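Local coordinates for aspartate-semialdehyde dehydrogenase (Thermus thermophilus, PDB 2YV3), which probably catalyses the NADPH-dependent reductive dephosphorylation of L-aspartyl-4-phosphate to L-aspartate-semialdehyde, a step in lysine, methionine and threonine biosynthesis, at residues G10-E15 and D310-G315; R248-E253 and N301-F306; F189-H194 and V230-L235; I73-A78 and S92-Y97. One frame throughout, in Å; residues are numbered along the deposited sequence.

Contact 1: residues G10-E15 and D310-G315; sequences GAVGRE and DQLLKG
Leu312 pushes its two methyl groups into the first turn of helix 11-22, and the apolar side-chain contacts run through it. Leu312 CD2 lies over the backbone between Ala11 and Val12 and meets Val12 CG2 at 3.4 Å. Val12 CG2 sits beside the backbone N, with CG1 anti to that N (chi1 173°). CD1 turns to Ala11, with Leu312 CD1 3.5 Å from Ala11 CB, and also packs against the CG methylene of Glu15, whose side chain crosses the leucine at about a right angle.

The helix follows a glycine-rich turn of the Rossmann-type NAD-binding domain. Gly10, its N-cap, is predicted with Ala11 and Val12 to bind NADP(+), as is Gln311 on the facing segment. Cutting Leu312 back to an alanine is likely to open a gap between the first turn of helix 11-22 and the turn that follows strand 302-310.

Polar groups work around the leucine. Asp310 OD2 caps the turn into helix 313-316, accepting weak bonds from Leu312 N (2.9 Å) and Leu313 N (2.7 Å). The Glu15 carboxylate forms salt bridges with Lys18 and Arg236, and Arg236 also pairs with Asp310.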
loop_
_atom_site.group_PDB
_atom_site.type_symbol
_atom_site.label_atom_id
_atom_site.label_comp_id
_atom_site.label_asym_id
_atom_site.label_seq_id
_atom_site.Cartn_x
_atom_site.Cartn_y
_atom_site.Cartn_z
ATOM N N GLY A 10 15.062 -6.928 -22.394
ATOM C CA GLY A 10 14.381 -6.271 -21.290
ATOM C C GLY A 10 13.681 -7.239 -20.349
ATOM O O GLY A 10 13.690 -8.454 -20.567
ATOM N N ALA A 11 13.066 -6.698 -19.301
ATOM C CA ALA A 11 12.359 -7.523 -18.331
ATOM C C ALA A 11 11.197 -8.251 -19.006
ATOM O O ALA A 11 11.059 -9.456 -18.906
ATOM C CB ALA A 11 11.855 -6.659 -17.204
ATOM N N VAL A 12 10.360 -7.507 -19.702
ATOM C CA VAL A 12 9.244 -8.104 -20.404
ATOM C C VAL A 12 9.797 -9.004 -21.523
ATOM O O VAL A 12 9.494 -10.202 -21.580
ATOM C CB VAL A 12 8.324 -6.997 -21.004
ATOM C CG1 VAL A 12 7.247 -7.610 -21.883
ATOM C CG2 VAL A 12 7.701 -6.182 -19.880
ATOM N N GLY A 13 10.606 -8.418 -22.406
ATOM C CA GLY A 13 11.191 -9.175 -23.506
ATOM C C GLY A 13 11.793 -10.499 -23.070
ATOM O O GLY A 13 11.641 -11.535 -23.730
ATOM N N ARG A 14 12.496 -10.465 -21.942
ATOM C CA ARG A 14 13.091 -11.680 -21.405
ATOM C C ARG A 14 12.018 -12.643 -20.909
ATOM O O ARG A 14 12.146 -13.848 -21.095
ATOM C CB ARG A 14 14.074 -11.359 -20.284
ATOM C CG ARG A 14 15.510 -11.378 -20.744
ATOM C CD ARG A 14 16.454 -11.197 -19.581
ATOM N NE ARG A 14 17.813 -11.570 -19.959
ATOM C CZ ARG A 14 18.523 -10.971 -20.911
ATOM N NH1 ARG A 14 18.002 -9.954 -21.588
ATOM N NH2 ARG A 14 19.754 -11.393 -21.189
ATOM N N GLU A 15 10.968 -12.135 -20.269
ATOM C CA GLU A 15 9.915 -13.036 -19.829
ATOM C C GLU A 15 9.166 -13.476 -21.084
ATOM O O GLU A 15 8.712 -14.609 -21.184
ATOM C CB GLU A 15 8.957 -12.362 -18.827
ATOM C CG GLU A 15 9.603 -11.903 -17.505
ATOM C CD GLU A 15 10.539 -12.942 -16.848
ATOM O OE1 GLU A 15 10.833 -12.810 -15.634
ATOM O OE2 GLU A 15 10.990 -13.879 -17.536
ATOM N N ASP A 310 1.390 -11.180 -11.058
ATOM C CA ASP A 310 2.795 -10.983 -11.378
ATOM C C ASP A 310 2.858 -9.855 -12.386
ATOM O O ASP A 310 2.161 -9.880 -13.399
ATOM C CB ASP A 310 3.418 -12.245 -11.972
ATOM C CG ASP A 310 4.894 -12.066 -12.283
ATOM O OD1 ASP A 310 5.754 -12.425 -11.442
ATOM O OD2 ASP A 310 5.197 -11.538 -13.370
ATOM N N GLN A 311 3.700 -8.869 -12.100
ATOM C CA GLN A 311 3.845 -7.690 -12.948
ATOM C C GLN A 311 4.560 -7.916 -14.293
ATOM O O GLN A 311 4.245 -7.256 -15.277
ATOM C CB GLN A 311 4.536 -6.595 -12.136
ATOM C CG GLN A 311 4.574 -5.236 -12.788
ATOM C CD GLN A 311 5.713 -5.088 -13.765
ATOM O OE1 GLN A 311 6.784 -5.687 -13.589
ATOM N NE2 GLN A 311 5.505 -4.271 -14.801
ATOM N N LEU A 312 5.510 -8.843 -14.355
ATOM C CA LEU A 312 6.182 -9.106 -15.620
ATOM C C LEU A 312 5.395 -10.084 -16.467
ATOM O O LEU A 312 5.686 -10.274 -17.640
ATOM C CB LEU A 312 7.587 -9.654 -15.395
ATOM C CG LEU A 312 8.655 -8.615 -15.736
ATOM C CD1 LEU A 312 10.026 -9.214 -15.571
ATOM C CD2 LEU A 312 8.463 -8.137 -17.172
ATOM N N LEU A 313 4.397 -10.712 -15.866
ATOM C CA LEU A 313 3.586 -11.670 -16.592
ATOM C C LEU A 313 2.341 -10.998 -17.146
ATOM O O LEU A 313 1.747 -11.472 -18.106
ATOM C CB LEU A 313 3.229 -12.862 -15.690
ATOM C CG LEU A 313 4.354 -13.887 -15.480
ATOM C CD1 LEU A 313 3.807 -15.106 -14.789
ATOM C CD2 LEU A 313 4.924 -14.306 -16.802
ATOM N N LYS A 314 1.944 -9.886 -16.537
ATOM C CA LYS A 314 0.793 -9.136 -17.030
ATOM C C LYS A 314 1.407 -8.005 -17.859
ATOM O O LYS A 314 1.147 -6.807 -17.715
ATOM C CB LYS A 314 -0.082 -8.659 -15.871
ATOM C CG LYS A 314 -0.718 -9.852 -15.111
ATOM C CD LYS A 314 -1.245 -10.956 -16.059
ATOM C CE LYS A 314 -2.614 -10.586 -16.627
ATOM N NZ LYS A 314 -3.087 -11.418 -17.785
ATOM N N GLY A 315 2.287 -8.484 -18.720
ATOM C CA GLY A 315 3.014 -7.700 -19.677
ATOM C C GLY A 315 3.119 -8.771 -20.744
ATOM O O GLY A 315 2.421 -8.715 -21.767
#

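Contact 2: residues R248-E253 and N301-F306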
loop_
_atom_site.group_PDB
_atom_site.type_symbol
_atom_site.label_atom_id
_atom_site.label_comp_id
_atom_site.label_asym_id
_atom_site.label_seq_id
_atom_site.Cartn_x
_atom_site.Cartn_y
_atom_site.Cartn_z
ATOM N N ARG A 248 -26.083 -3.834 -8.867
ATOM C CA ARG A 248 -26.780 -4.961 -8.275
ATOM C C ARG A 248 -26.217 -5.260 -6.902
ATOM O O ARG A 248 -25.039 -5.007 -6.633
ATOM C CB ARG A 248 -26.642 -6.192 -9.159
ATOM C CG ARG A 248 -27.013 -5.959 -10.603
ATOM C CD ARG A 248 -25.881 -6.464 -11.472
ATOM N NE ARG A 248 -26.135 -6.333 -12.894
ATOM C CZ ARG A 248 -26.461 -5.191 -13.483
ATOM N NH1 ARG A 248 -26.573 -4.081 -12.764
ATOM N NH2 ARG A 248 -26.683 -5.162 -14.789
ATOM N N PRO A 249 -27.057 -5.836 -6.026
ATOM C CA PRO A 249 -26.701 -6.199 -4.649
ATOM C C PRO A 249 -25.562 -7.202 -4.662
ATOM O O PRO A 249 -25.693 -8.306 -5.220
ATOM C CB PRO A 249 -27.987 -6.814 -4.119
ATOM C CG PRO A 249 -28.510 -7.544 -5.330
ATOM C CD PRO A 249 -28.308 -6.509 -6.436
ATOM N N VAL A 250 -24.434 -6.819 -4.076
ATOM C CA VAL A 250 -23.321 -7.742 -4.042
ATOM C C VAL A 250 -23.522 -8.664 -2.898
ATOM O O VAL A 250 -24.455 -8.517 -2.114
ATOM C CB VAL A 250 -21.950 -7.097 -3.835
ATOM C CG1 VAL A 250 -21.069 -7.434 -5.017
ATOM C CG2 VAL A 250 -22.077 -5.613 -3.619
ATOM N N THR A 251 -22.599 -9.604 -2.810
ATOM C CA THR A 251 -22.606 -10.620 -1.789
ATOM C C THR A 251 -21.192 -11.162 -1.828
ATOM O O THR A 251 -20.719 -11.615 -2.884
ATOM C CB THR A 251 -23.593 -11.733 -2.180
ATOM O OG1 THR A 251 -24.538 -11.208 -3.138
ATOM C CG2 THR A 251 -24.340 -12.233 -0.955
ATOM N N PRO A 252 -20.461 -11.061 -0.709
ATOM C CA PRO A 252 -19.116 -11.618 -0.810
ATOM C C PRO A 252 -19.203 -13.093 -1.220
ATOM O O PRO A 252 -18.258 -13.647 -1.794
ATOM C CB PRO A 252 -18.534 -11.384 0.588
ATOM C CG PRO A 252 -19.713 -10.911 1.427
ATOM C CD PRO A 252 -20.572 -10.197 0.471
ATOM N N GLU A 253 -20.354 -13.711 -0.951
ATOM C CA GLU A 253 -20.556 -15.109 -1.321
ATOM C C GLU A 253 -21.032 -15.287 -2.756
ATOM O O GLU A 253 -21.045 -16.399 -3.267
ATOM C CB GLU A 253 -21.526 -15.814 -0.360
ATOM C CG GLU A 253 -22.671 -14.949 0.170
ATOM C CD GLU A 253 -22.252 -14.043 1.331
ATOM O OE1 GLU A 253 -21.834 -14.587 2.385
ATOM O OE2 GLU A 253 -22.345 -12.797 1.188
ATOM N N ASN A 301 -23.628 -0.441 -1.283
ATOM C CA ASN A 301 -23.667 -1.702 -2.010
ATOM C C ASN A 301 -22.265 -1.870 -2.594
ATOM O O ASN A 301 -22.040 -1.727 -3.788
ATOM C CB ASN A 301 -24.722 -1.684 -3.118
ATOM C CG ASN A 301 -24.894 -3.050 -3.774
ATOM O OD1 ASN A 301 -24.702 -4.082 -3.144
ATOM N ND2 ASN A 301 -25.275 -3.049 -5.036
ATOM N N GLY A 302 -21.319 -2.159 -1.716
ATOM C CA GLY A 302 -19.951 -2.285 -2.147
ATOM C C GLY A 302 -19.216 -3.507 -1.659
ATOM O O GLY A 302 -19.744 -4.345 -0.912
ATOM N N LEU A 303 -17.964 -3.574 -2.099
ATOM C CA LEU A 303 -17.055 -4.671 -1.807
ATOM C C LEU A 303 -15.624 -4.192 -1.713
ATOM O O LEU A 303 -15.201 -3.335 -2.486
ATOM C CB LEU A 303 -17.114 -5.699 -2.930
ATOM C CG LEU A 303 -18.087 -6.859 -2.934
ATOM C CD1 LEU A 303 -17.872 -7.601 -4.217
ATOM C CD2 LEU A 303 -17.831 -7.783 -1.756
ATOM N N ASP A 304 -14.881 -4.768 -0.776
ATOM C CA ASP A 304 -13.474 -4.448 -0.613
ATOM C C ASP A 304 -12.650 -5.713 -0.845
ATOM O O ASP A 304 -12.673 -6.619 -0.021
ATOM C CB ASP A 304 -13.196 -3.929 0.793
ATOM C CG ASP A 304 -13.816 -2.565 1.049
ATOM O OD1 ASP A 304 -15.059 -2.501 1.092
ATOM O OD2 ASP A 304 -13.064 -1.560 1.208
ATOM N N PHE A 305 -11.948 -5.803 -1.970
ATOM C CA PHE A 305 -11.108 -6.966 -2.207
ATOM C C PHE A 305 -9.669 -6.526 -2.382
ATOM O O PHE A 305 -9.397 -5.340 -2.471
ATOM C CB PHE A 305 -11.565 -7.788 -3.423
ATOM C CG PHE A 305 -12.080 -6.965 -4.573
ATOM C CD1 PHE A 305 -13.367 -6.412 -4.531
ATOM C CD2 PHE A 305 -11.307 -6.785 -5.721
ATOM C CE1 PHE A 305 -13.879 -5.703 -5.608
ATOM C CE2 PHE A 305 -11.811 -6.072 -6.810
ATOM C CZ PHE A 305 -13.109 -5.530 -6.747
ATOM N N PHE A 306 -8.758 -7.500 -2.391
ATOM C CA PHE A 306 -7.321 -7.275 -2.549
ATOM C C PHE A 306 -6.909 -8.142 -3.730
ATOM O O PHE A 306 -7.451 -9.212 -3.934
ATOM C CB PHE A 306 -6.568 -7.719 -1.285
ATOM C CG PHE A 306 -5.152 -7.214 -1.203
ATOM C CD1 PHE A 306 -4.892 -5.862 -1.015
ATOM C CD2 PHE A 306 -4.081 -8.087 -1.334
ATOM C CE1 PHE A 306 -3.587 -5.378 -0.959
ATOM C CE2 PHE A 306 -2.758 -7.615 -1.279
ATOM C CZ PHE A 306 -2.519 -6.249 -1.092
#
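With CG anti to the backbone N (chi1 -173°), Asn301 extends its amide across to the backbone of Arg248 and Val250, and a chi2 of 30° turns it to use both ends there. Asn301 OD1 accepts from Val250 N at 2.9 Å in a nearly straight bond (163°), the N-H arriving in the carbonyl plane on a lone pair. Asn301 ND2 donates to Arg248 O at 2.5 Å, but it stands above that carbonyl's plane instead of on a lone pair. One side chain thus bridges two backbone groups on either side of Pro249, a residue with no N-H of its own to give.

Strand 302-310 belongs to the mixed sheet of the dimerisation domain, where it runs antiparallel to strand 237-246; the segment 248-253 is the link from that neighbouring strand to helix 252-259. Were Asn301 an alanine, Val250 N and Arg248 O would probably be left without these partners and the link freer to shift.

Apolar packing continues along the strand. Val250 CG1 meets Leu303 CD1 at 3.3 Å, the two side chains crossing obliquely, while Val250 CG2 turns back toward Asn301 OD1. Leu303's other methyl, CD2, reaches the Pro252 ring at CD (4.3 Å). Beyond the pair, Phe141 of helix 125-141 packs on Val250, and Ile293 and Lys295 of strand 288-295 on Pro252.

Contact 3: residues F189-H194 and V230-L235; sequences FNVIPH and VRVPTL
Ile192 and Arg231 lie side by side and point the same way from a single antiparallel bridge, with Ile192 CD1 lying 3.8 Å from Arg231 CG. The bridge is a hydrogen-bonded pair: Arg231 N gives an almost linear bond (178°) to Ile192 O at 3.1 Å, and Ile192 N returns one to Arg231 O at 3.2 Å. Beside it, Val191 and Val232 also run alongside each other, touching through Val191 CG1 and Val232 CG1 at 3.6 Å. Val230 CG1, anti to the backbone N (chi1 -174°), packs on Val191 CB at 3.8 Å. At the far end the ring of Pro233 sits against the backbone carbonyl of Asn190, Pro233 CD to Asn190 O 3.1 Å.

Two loops of the dimerisation domain are joined here, at the interface with the second subunit: Leu280 of that subunit bonds to Asn190, and its Tyr276 to His194. Arg231 bends at chi2 and chi3, carrying its guanidinium away from the 189-194 segment and near Gln152; both residues are predicted to bind substrate. The two backbone bonds hold the root of the arginine while the isoleucine flanks its aliphatic stem, so the bridge probably helps to position a charged group suited to an anionic substrate.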
loop_
_atom_site.group_PDB
_atom_site.type_symbol
_atom_site.label_atom_id
_atom_site.label_comp_id
_atom_site.label_asym_id
_atom_site.label_seq_id
_atom_site.Cartn_x
_atom_site.Cartn_y
_atom_site.Cartn_z
ATOM N N PHE A 189 13.082 0.134 2.122
ATOM C CA PHE A 189 12.323 0.412 3.341
ATOM C C PHE A 189 11.545 1.710 3.264
ATOM O O PHE A 189 11.629 2.565 4.139
ATOM C CB PHE A 189 13.274 0.419 4.532
ATOM C CG PHE A 189 13.760 -0.941 4.894
ATOM C CD1 PHE A 189 12.891 -1.862 5.468
ATOM C CD2 PHE A 189 15.057 -1.330 4.612
ATOM C CE1 PHE A 189 13.313 -3.153 5.754
ATOM C CE2 PHE A 189 15.489 -2.621 4.895
ATOM C CZ PHE A 189 14.614 -3.534 5.467
ATOM N N ASN A 190 10.755 1.854 2.220
ATOM C CA ASN A 190 10.021 3.089 2.068
ATOM C C ASN A 190 8.980 2.979 0.967
ATOM O O ASN A 190 8.968 2.009 0.209
ATOM C CB ASN A 190 11.022 4.188 1.734
ATOM C CG ASN A 190 10.369 5.520 1.511
ATOM O OD1 ASN A 190 9.556 5.962 2.314
ATOM N ND2 ASN A 190 10.731 6.181 0.415
ATOM N N VAL A 191 8.090 3.953 0.867
ATOM C CA VAL A 191 7.129 3.889 -0.212
ATOM C C VAL A 191 7.085 5.262 -0.857
ATOM O O VAL A 191 7.230 6.274 -0.171
ATOM C CB VAL A 191 5.722 3.408 0.289
ATOM C CG1 VAL A 191 5.850 2.009 0.855
ATOM C CG2 VAL A 191 5.132 4.373 1.329
ATOM N N ILE A 192 6.911 5.286 -2.175
ATOM C CA ILE A 192 6.899 6.533 -2.948
ATOM C C ILE A 192 5.518 6.719 -3.538
ATOM O O ILE A 192 5.165 6.031 -4.481
ATOM C CB ILE A 192 7.918 6.455 -4.134
ATOM C CG1 ILE A 192 9.262 5.940 -3.639
ATOM C CG2 ILE A 192 8.165 7.826 -4.727
ATOM C CD1 ILE A 192 10.013 5.207 -4.664
ATOM N N PRO A 193 4.711 7.647 -2.995
ATOM C CA PRO A 193 3.369 7.847 -3.553
ATOM C C PRO A 193 3.515 8.575 -4.895
ATOM O O PRO A 193 2.851 9.561 -5.180
ATOM C CB PRO A 193 2.691 8.690 -2.484
ATOM C CG PRO A 193 3.816 9.533 -2.002
ATOM C CD PRO A 193 4.951 8.570 -1.873
ATOM N N HIS A 194 4.405 8.052 -5.720
ATOM C CA HIS A 194 4.678 8.656 -6.998
ATOM C C HIS A 194 5.157 7.614 -8.008
ATOM O O HIS A 194 6.279 7.136 -7.933
ATOM C CB HIS A 194 5.738 9.743 -6.784
ATOM C CG HIS A 194 6.085 10.521 -8.015
ATOM N ND1 HIS A 194 6.954 11.591 -7.990
ATOM C CD2 HIS A 194 5.718 10.365 -9.310
ATOM C CE1 HIS A 194 7.110 12.058 -9.216
ATOM N NE2 HIS A 194 6.370 11.331 -10.035
ATOM N N VAL A 230 1.208 3.573 -5.737
ATOM C CA VAL A 230 2.319 3.692 -4.805
ATOM C C VAL A 230 3.348 2.608 -5.052
ATOM O O VAL A 230 3.000 1.449 -5.259
ATOM C CB VAL A 230 1.854 3.663 -3.356
ATOM C CG1 VAL A 230 3.052 3.950 -2.427
ATOM C CG2 VAL A 230 0.747 4.696 -3.158
ATOM N N ARG A 231 4.611 3.021 -5.069
ATOM C CA ARG A 231 5.752 2.148 -5.319
ATOM C C ARG A 231 6.161 1.575 -3.962
ATOM O O ARG A 231 6.103 2.291 -2.971
ATOM C CB ARG A 231 6.892 2.992 -5.927
ATOM C CG ARG A 231 8.193 2.263 -6.273
ATOM C CD ARG A 231 8.065 1.343 -7.493
ATOM N NE ARG A 231 8.199 2.005 -8.788
ATOM C CZ ARG A 231 7.513 1.629 -9.870
ATOM N NH1 ARG A 231 6.656 0.620 -9.781
ATOM N NH2 ARG A 231 7.683 2.230 -11.045
ATOM N N VAL A 232 6.559 0.306 -3.897
ATOM C CA VAL A 232 6.964 -0.277 -2.614
ATOM C C VAL A 232 8.097 -1.271 -2.779
ATOM O O VAL A 232 8.376 -1.731 -3.878
ATOM C CB VAL A 232 5.801 -0.992 -1.904
ATOM C CG1 VAL A 232 4.605 -0.049 -1.792
ATOM C CG2 VAL A 232 5.437 -2.284 -2.655
ATOM N N PRO A 233 8.761 -1.626 -1.676
ATOM C CA PRO A 233 9.879 -2.573 -1.744
ATOM C C PRO A 233 9.498 -4.014 -2.050
ATOM O O PRO A 233 9.425 -4.860 -1.164
ATOM C CB PRO A 233 10.550 -2.420 -0.377
ATOM C CG PRO A 233 10.162 -1.057 0.039
ATOM C CD PRO A 233 8.709 -1.003 -0.351
ATOM N N THR A 234 9.261 -4.283 -3.324
ATOM C CA THR A 234 8.910 -5.614 -3.765
ATOM C C THR A 234 9.511 -5.859 -5.144
ATOM O O THR A 234 9.568 -4.966 -5.970
ATOM C CB THR A 234 7.394 -5.786 -3.766
ATOM O OG1 THR A 234 6.915 -5.542 -2.444
ATOM C CG2 THR A 234 7.014 -7.198 -4.113
ATOM N N LEU A 235 9.997 -7.071 -5.367
ATOM C CA LEU A 235 10.612 -7.426 -6.630
ATOM C C LEU A 235 9.687 -7.290 -7.826
ATOM O O LEU A 235 9.660 -6.253 -8.465
ATOM C CB LEU A 235 11.146 -8.863 -6.595
ATOM C CG LEU A 235 12.469 -9.211 -5.918
ATOM C CD1 LEU A 235 13.490 -8.129 -6.265
ATOM C CD2 LEU A 235 12.297 -9.336 -4.435
#

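Contact 4: residues I73-A78 and S92-Y97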
loop_
_atom_site.group_PDB
_atom_site.type_symbol
_atom_site.label_atom_id
_atom_site.label_comp_id
_atom_site.label_asym_id
_atom_site.label_seq_id
_atom_site.Cartn_x
_atom_site.Cartn_y
_atom_site.Cartn_z
ATOM N N ILE A 73 10.615 3.733 -30.034
ATOM C CA ILE A 73 10.647 2.887 -31.219
ATOM C C ILE A 73 9.262 2.473 -31.710
ATOM O O ILE A 73 8.984 2.498 -32.898
ATOM C CB ILE A 73 11.482 1.617 -30.959
ATOM C CG1 ILE A 73 12.701 1.955 -30.087
ATOM C CG2 ILE A 73 11.939 1.039 -32.286
ATOM C CD1 ILE A 73 13.523 0.750 -29.645
ATOM N N SER A 74 8.386 2.094 -30.797
ATOM C CA SER A 74 7.049 1.675 -31.201
ATOM C C SER A 74 6.255 2.757 -31.894
ATOM O O SER A 74 5.588 2.493 -32.892
ATOM C CB SER A 74 6.240 1.196 -30.012
ATOM O OG SER A 74 4.892 1.065 -30.401
ATOM N N ARG A 75 6.298 3.968 -31.349
ATOM C CA ARG A 75 5.567 5.069 -31.957
ATOM C C ARG A 75 6.116 5.183 -33.371
ATOM O O ARG A 75 5.376 5.414 -34.330
ATOM C CB ARG A 75 5.818 6.370 -31.187
ATOM C CG ARG A 75 4.633 7.323 -31.133
ATOM C CD ARG A 75 3.527 6.823 -30.182
ATOM N NE ARG A 75 3.582 7.412 -28.830
ATOM C CZ ARG A 75 4.502 7.130 -27.906
ATOM N NH1 ARG A 75 5.463 6.255 -28.163
ATOM N NH2 ARG A 75 4.475 7.734 -26.725
ATOM N N ALA A 76 7.422 4.958 -33.477
ATOM C CA ALA A 76 8.162 5.043 -34.733
ATOM C C ALA A 76 8.044 3.868 -35.728
ATOM O O ALA A 76 8.102 4.090 -36.942
ATOM C CB ALA A 76 9.640 5.297 -34.421
ATOM N N LYS A 77 7.866 2.640 -35.233
ATOM C CA LYS A 77 7.801 1.463 -36.112
ATOM C C LYS A 77 6.473 0.735 -36.310
ATOM O O LYS A 77 6.309 0.031 -37.299
ATOM C CB LYS A 77 8.823 0.409 -35.664
ATOM C CG LYS A 77 10.221 0.932 -35.390
ATOM C CD LYS A 77 10.831 1.577 -36.613
ATOM C CE LYS A 77 12.155 2.148 -36.248
ATOM N NZ LYS A 77 11.995 2.775 -34.910
ATOM N N ALA A 78 5.540 0.868 -35.378
ATOM C CA ALA A 78 4.262 0.171 -35.497
ATOM C C ALA A 78 3.774 -0.043 -36.934
ATOM O O ALA A 78 3.863 -1.151 -37.464
ATOM C CB ALA A 78 3.199 0.898 -34.706
ATOM N N SER A 92 3.910 -1.210 -25.009
ATOM C CA SER A 92 4.212 0.169 -24.661
ATOM C C SER A 92 2.931 0.960 -24.720
ATOM O O SER A 92 1.886 0.437 -25.109
ATOM C CB SER A 92 5.216 0.774 -25.646
ATOM O OG SER A 92 4.556 1.390 -26.735
ATOM N N SER A 93 3.020 2.221 -24.320
ATOM C CA SER A 93 1.872 3.116 -24.362
ATOM C C SER A 93 2.221 4.105 -25.454
ATOM O O SER A 93 2.813 5.160 -25.195
ATOM C CB SER A 93 1.685 3.848 -23.035
ATOM O OG SER A 93 0.385 4.404 -22.997
ATOM N N ALA A 94 1.889 3.728 -26.680
ATOM C CA ALA A 94 2.178 4.546 -27.833
ATOM C C ALA A 94 0.939 4.547 -28.693
ATOM O O ALA A 94 0.572 5.576 -29.257
ATOM C CB ALA A 94 3.346 3.965 -28.599
ATOM N N TRP A 95 0.282 3.389 -28.765
ATOM C CA TRP A 95 -0.931 3.239 -29.558
ATOM C C TRP A 95 -2.195 2.924 -28.732
ATOM O O TRP A 95 -3.286 2.813 -29.290
ATOM C CB TRP A 95 -0.720 2.141 -30.601
ATOM C CG TRP A 95 0.526 2.319 -31.375
ATOM C CD1 TRP A 95 1.705 1.654 -31.200
ATOM C CD2 TRP A 95 0.748 3.256 -32.428
ATOM N NE1 TRP A 95 2.644 2.122 -32.076
ATOM C CE2 TRP A 95 2.084 3.108 -32.844
ATOM C CE3 TRP A 95 -0.058 4.213 -33.063
ATOM C CZ2 TRP A 95 2.645 3.877 -33.867
ATOM C CZ3 TRP A 95 0.500 4.982 -34.084
ATOM C CH2 TRP A 95 1.842 4.805 -34.473
ATOM N N ARG A 96 -2.035 2.789 -27.414
ATOM C CA ARG A 96 -3.137 2.477 -26.499
ATOM C C ARG A 96 -4.344 3.391 -26.598
ATOM O O ARG A 96 -5.468 2.932 -26.743
ATOM C CB ARG A 96 -2.669 2.531 -25.052
ATOM C CG ARG A 96 -1.942 1.321 -24.528
ATOM C CD ARG A 96 -1.523 1.621 -23.101
ATOM N NE ARG A 96 -0.510 0.701 -22.603
ATOM C CZ ARG A 96 0.198 0.922 -21.506
ATOM N NH1 ARG A 96 -0.011 2.026 -20.806
ATOM N NH2 ARG A 96 1.127 0.060 -21.121
ATOM N N TYR A 97 -4.106 4.688 -26.492
ATOM C CA TYR A 97 -5.189 5.656 -26.535
ATOM C C TYR A 97 -5.465 6.129 -27.932
ATOM O O TYR A 97 -5.728 7.295 -28.146
ATOM C CB TYR A 97 -4.845 6.834 -25.625
ATOM C CG TYR A 97 -4.073 6.363 -24.417
ATOM C CD1 TYR A 97 -4.643 5.463 -23.514
ATOM C CD2 TYR A 97 -2.726 6.690 -24.259
ATOM C CE1 TYR A 97 -3.894 4.891 -22.503
ATOM C CE2 TYR A 97 -1.969 6.117 -23.242
ATOM C CZ TYR A 97 -2.566 5.218 -22.372
ATOM O OH TYR A 97 -1.831 4.659 -21.362
#
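Trp95 puts its indole N-H against the helix backbone: Trp95 NE1 donates to Ser74 O at 3.1 Å, although this carbonyl already accepts the helical bond from Ala78 N. The two donors come from opposite faces of the carbonyl plane, with the indole well above it. Relative to the indole, Ser74 O lies at the ring edge, in its plane. Trp95 NE1 also makes a weak bond to Ser74 OG at 3.0 Å. The hydroxyl stands anti to its own backbone N (chi1 168°), which turns it toward the indole edge.

Arg75 folds over Ala94, the residue before the tryptophan. Bends at chi2 and chi3 lay its side chain along Ala94, so that one face of the guanidinium is covered by Ala94 CB and CA, with Ser93 O over the same face toward the rim. The angle between Arg75 NH2 and Ser93 O is too poor for a hydrogen bond, so the arginine meets this loop by packing.

The contact joins helix 70-83 of the Rossmann-type domain to the loop after strand 87-90. Asp90, at the end of that strand, holds Ser92 OG and touches both Ser74 and Trp95. Farther along the loop Ser93 OG and Tyr97 OH share a hydrogen bond of 2.8 Å. Next to them Arg96, predicted to bind phosphate, is held by a salt bridge to Glu213 and a bond to Asn122 O. The one polar group of the indole is directed at the helix and met by Ser74, and the fixed tryptophan probably helps to set the course of the loop leading directly into Arg96.

In the fold
From the N terminus, the chain enters contact 1 at helix 11-22 and closes that loop only near the C-terminal end of the chain, at 310-315, tying the nucleotide-binding domain to the dimerisation domain. The other three contacts all fall within this long loop and follow one another without crossing. Contact 4 closes first, a short loop joining helix 70-83 to the segment after strand 87-90. Contact 3 then links two loops of the dimerisation domain, and contact 2 joins strand 302-310 to the segment leading from strand 237-246 into helix 252-259. Strand 302-310 leads straight on into contact 1. Contacts 2 and 3 both touch the second subunit, while contacts 2 and 4 lie on opposite sides of the chain's centre.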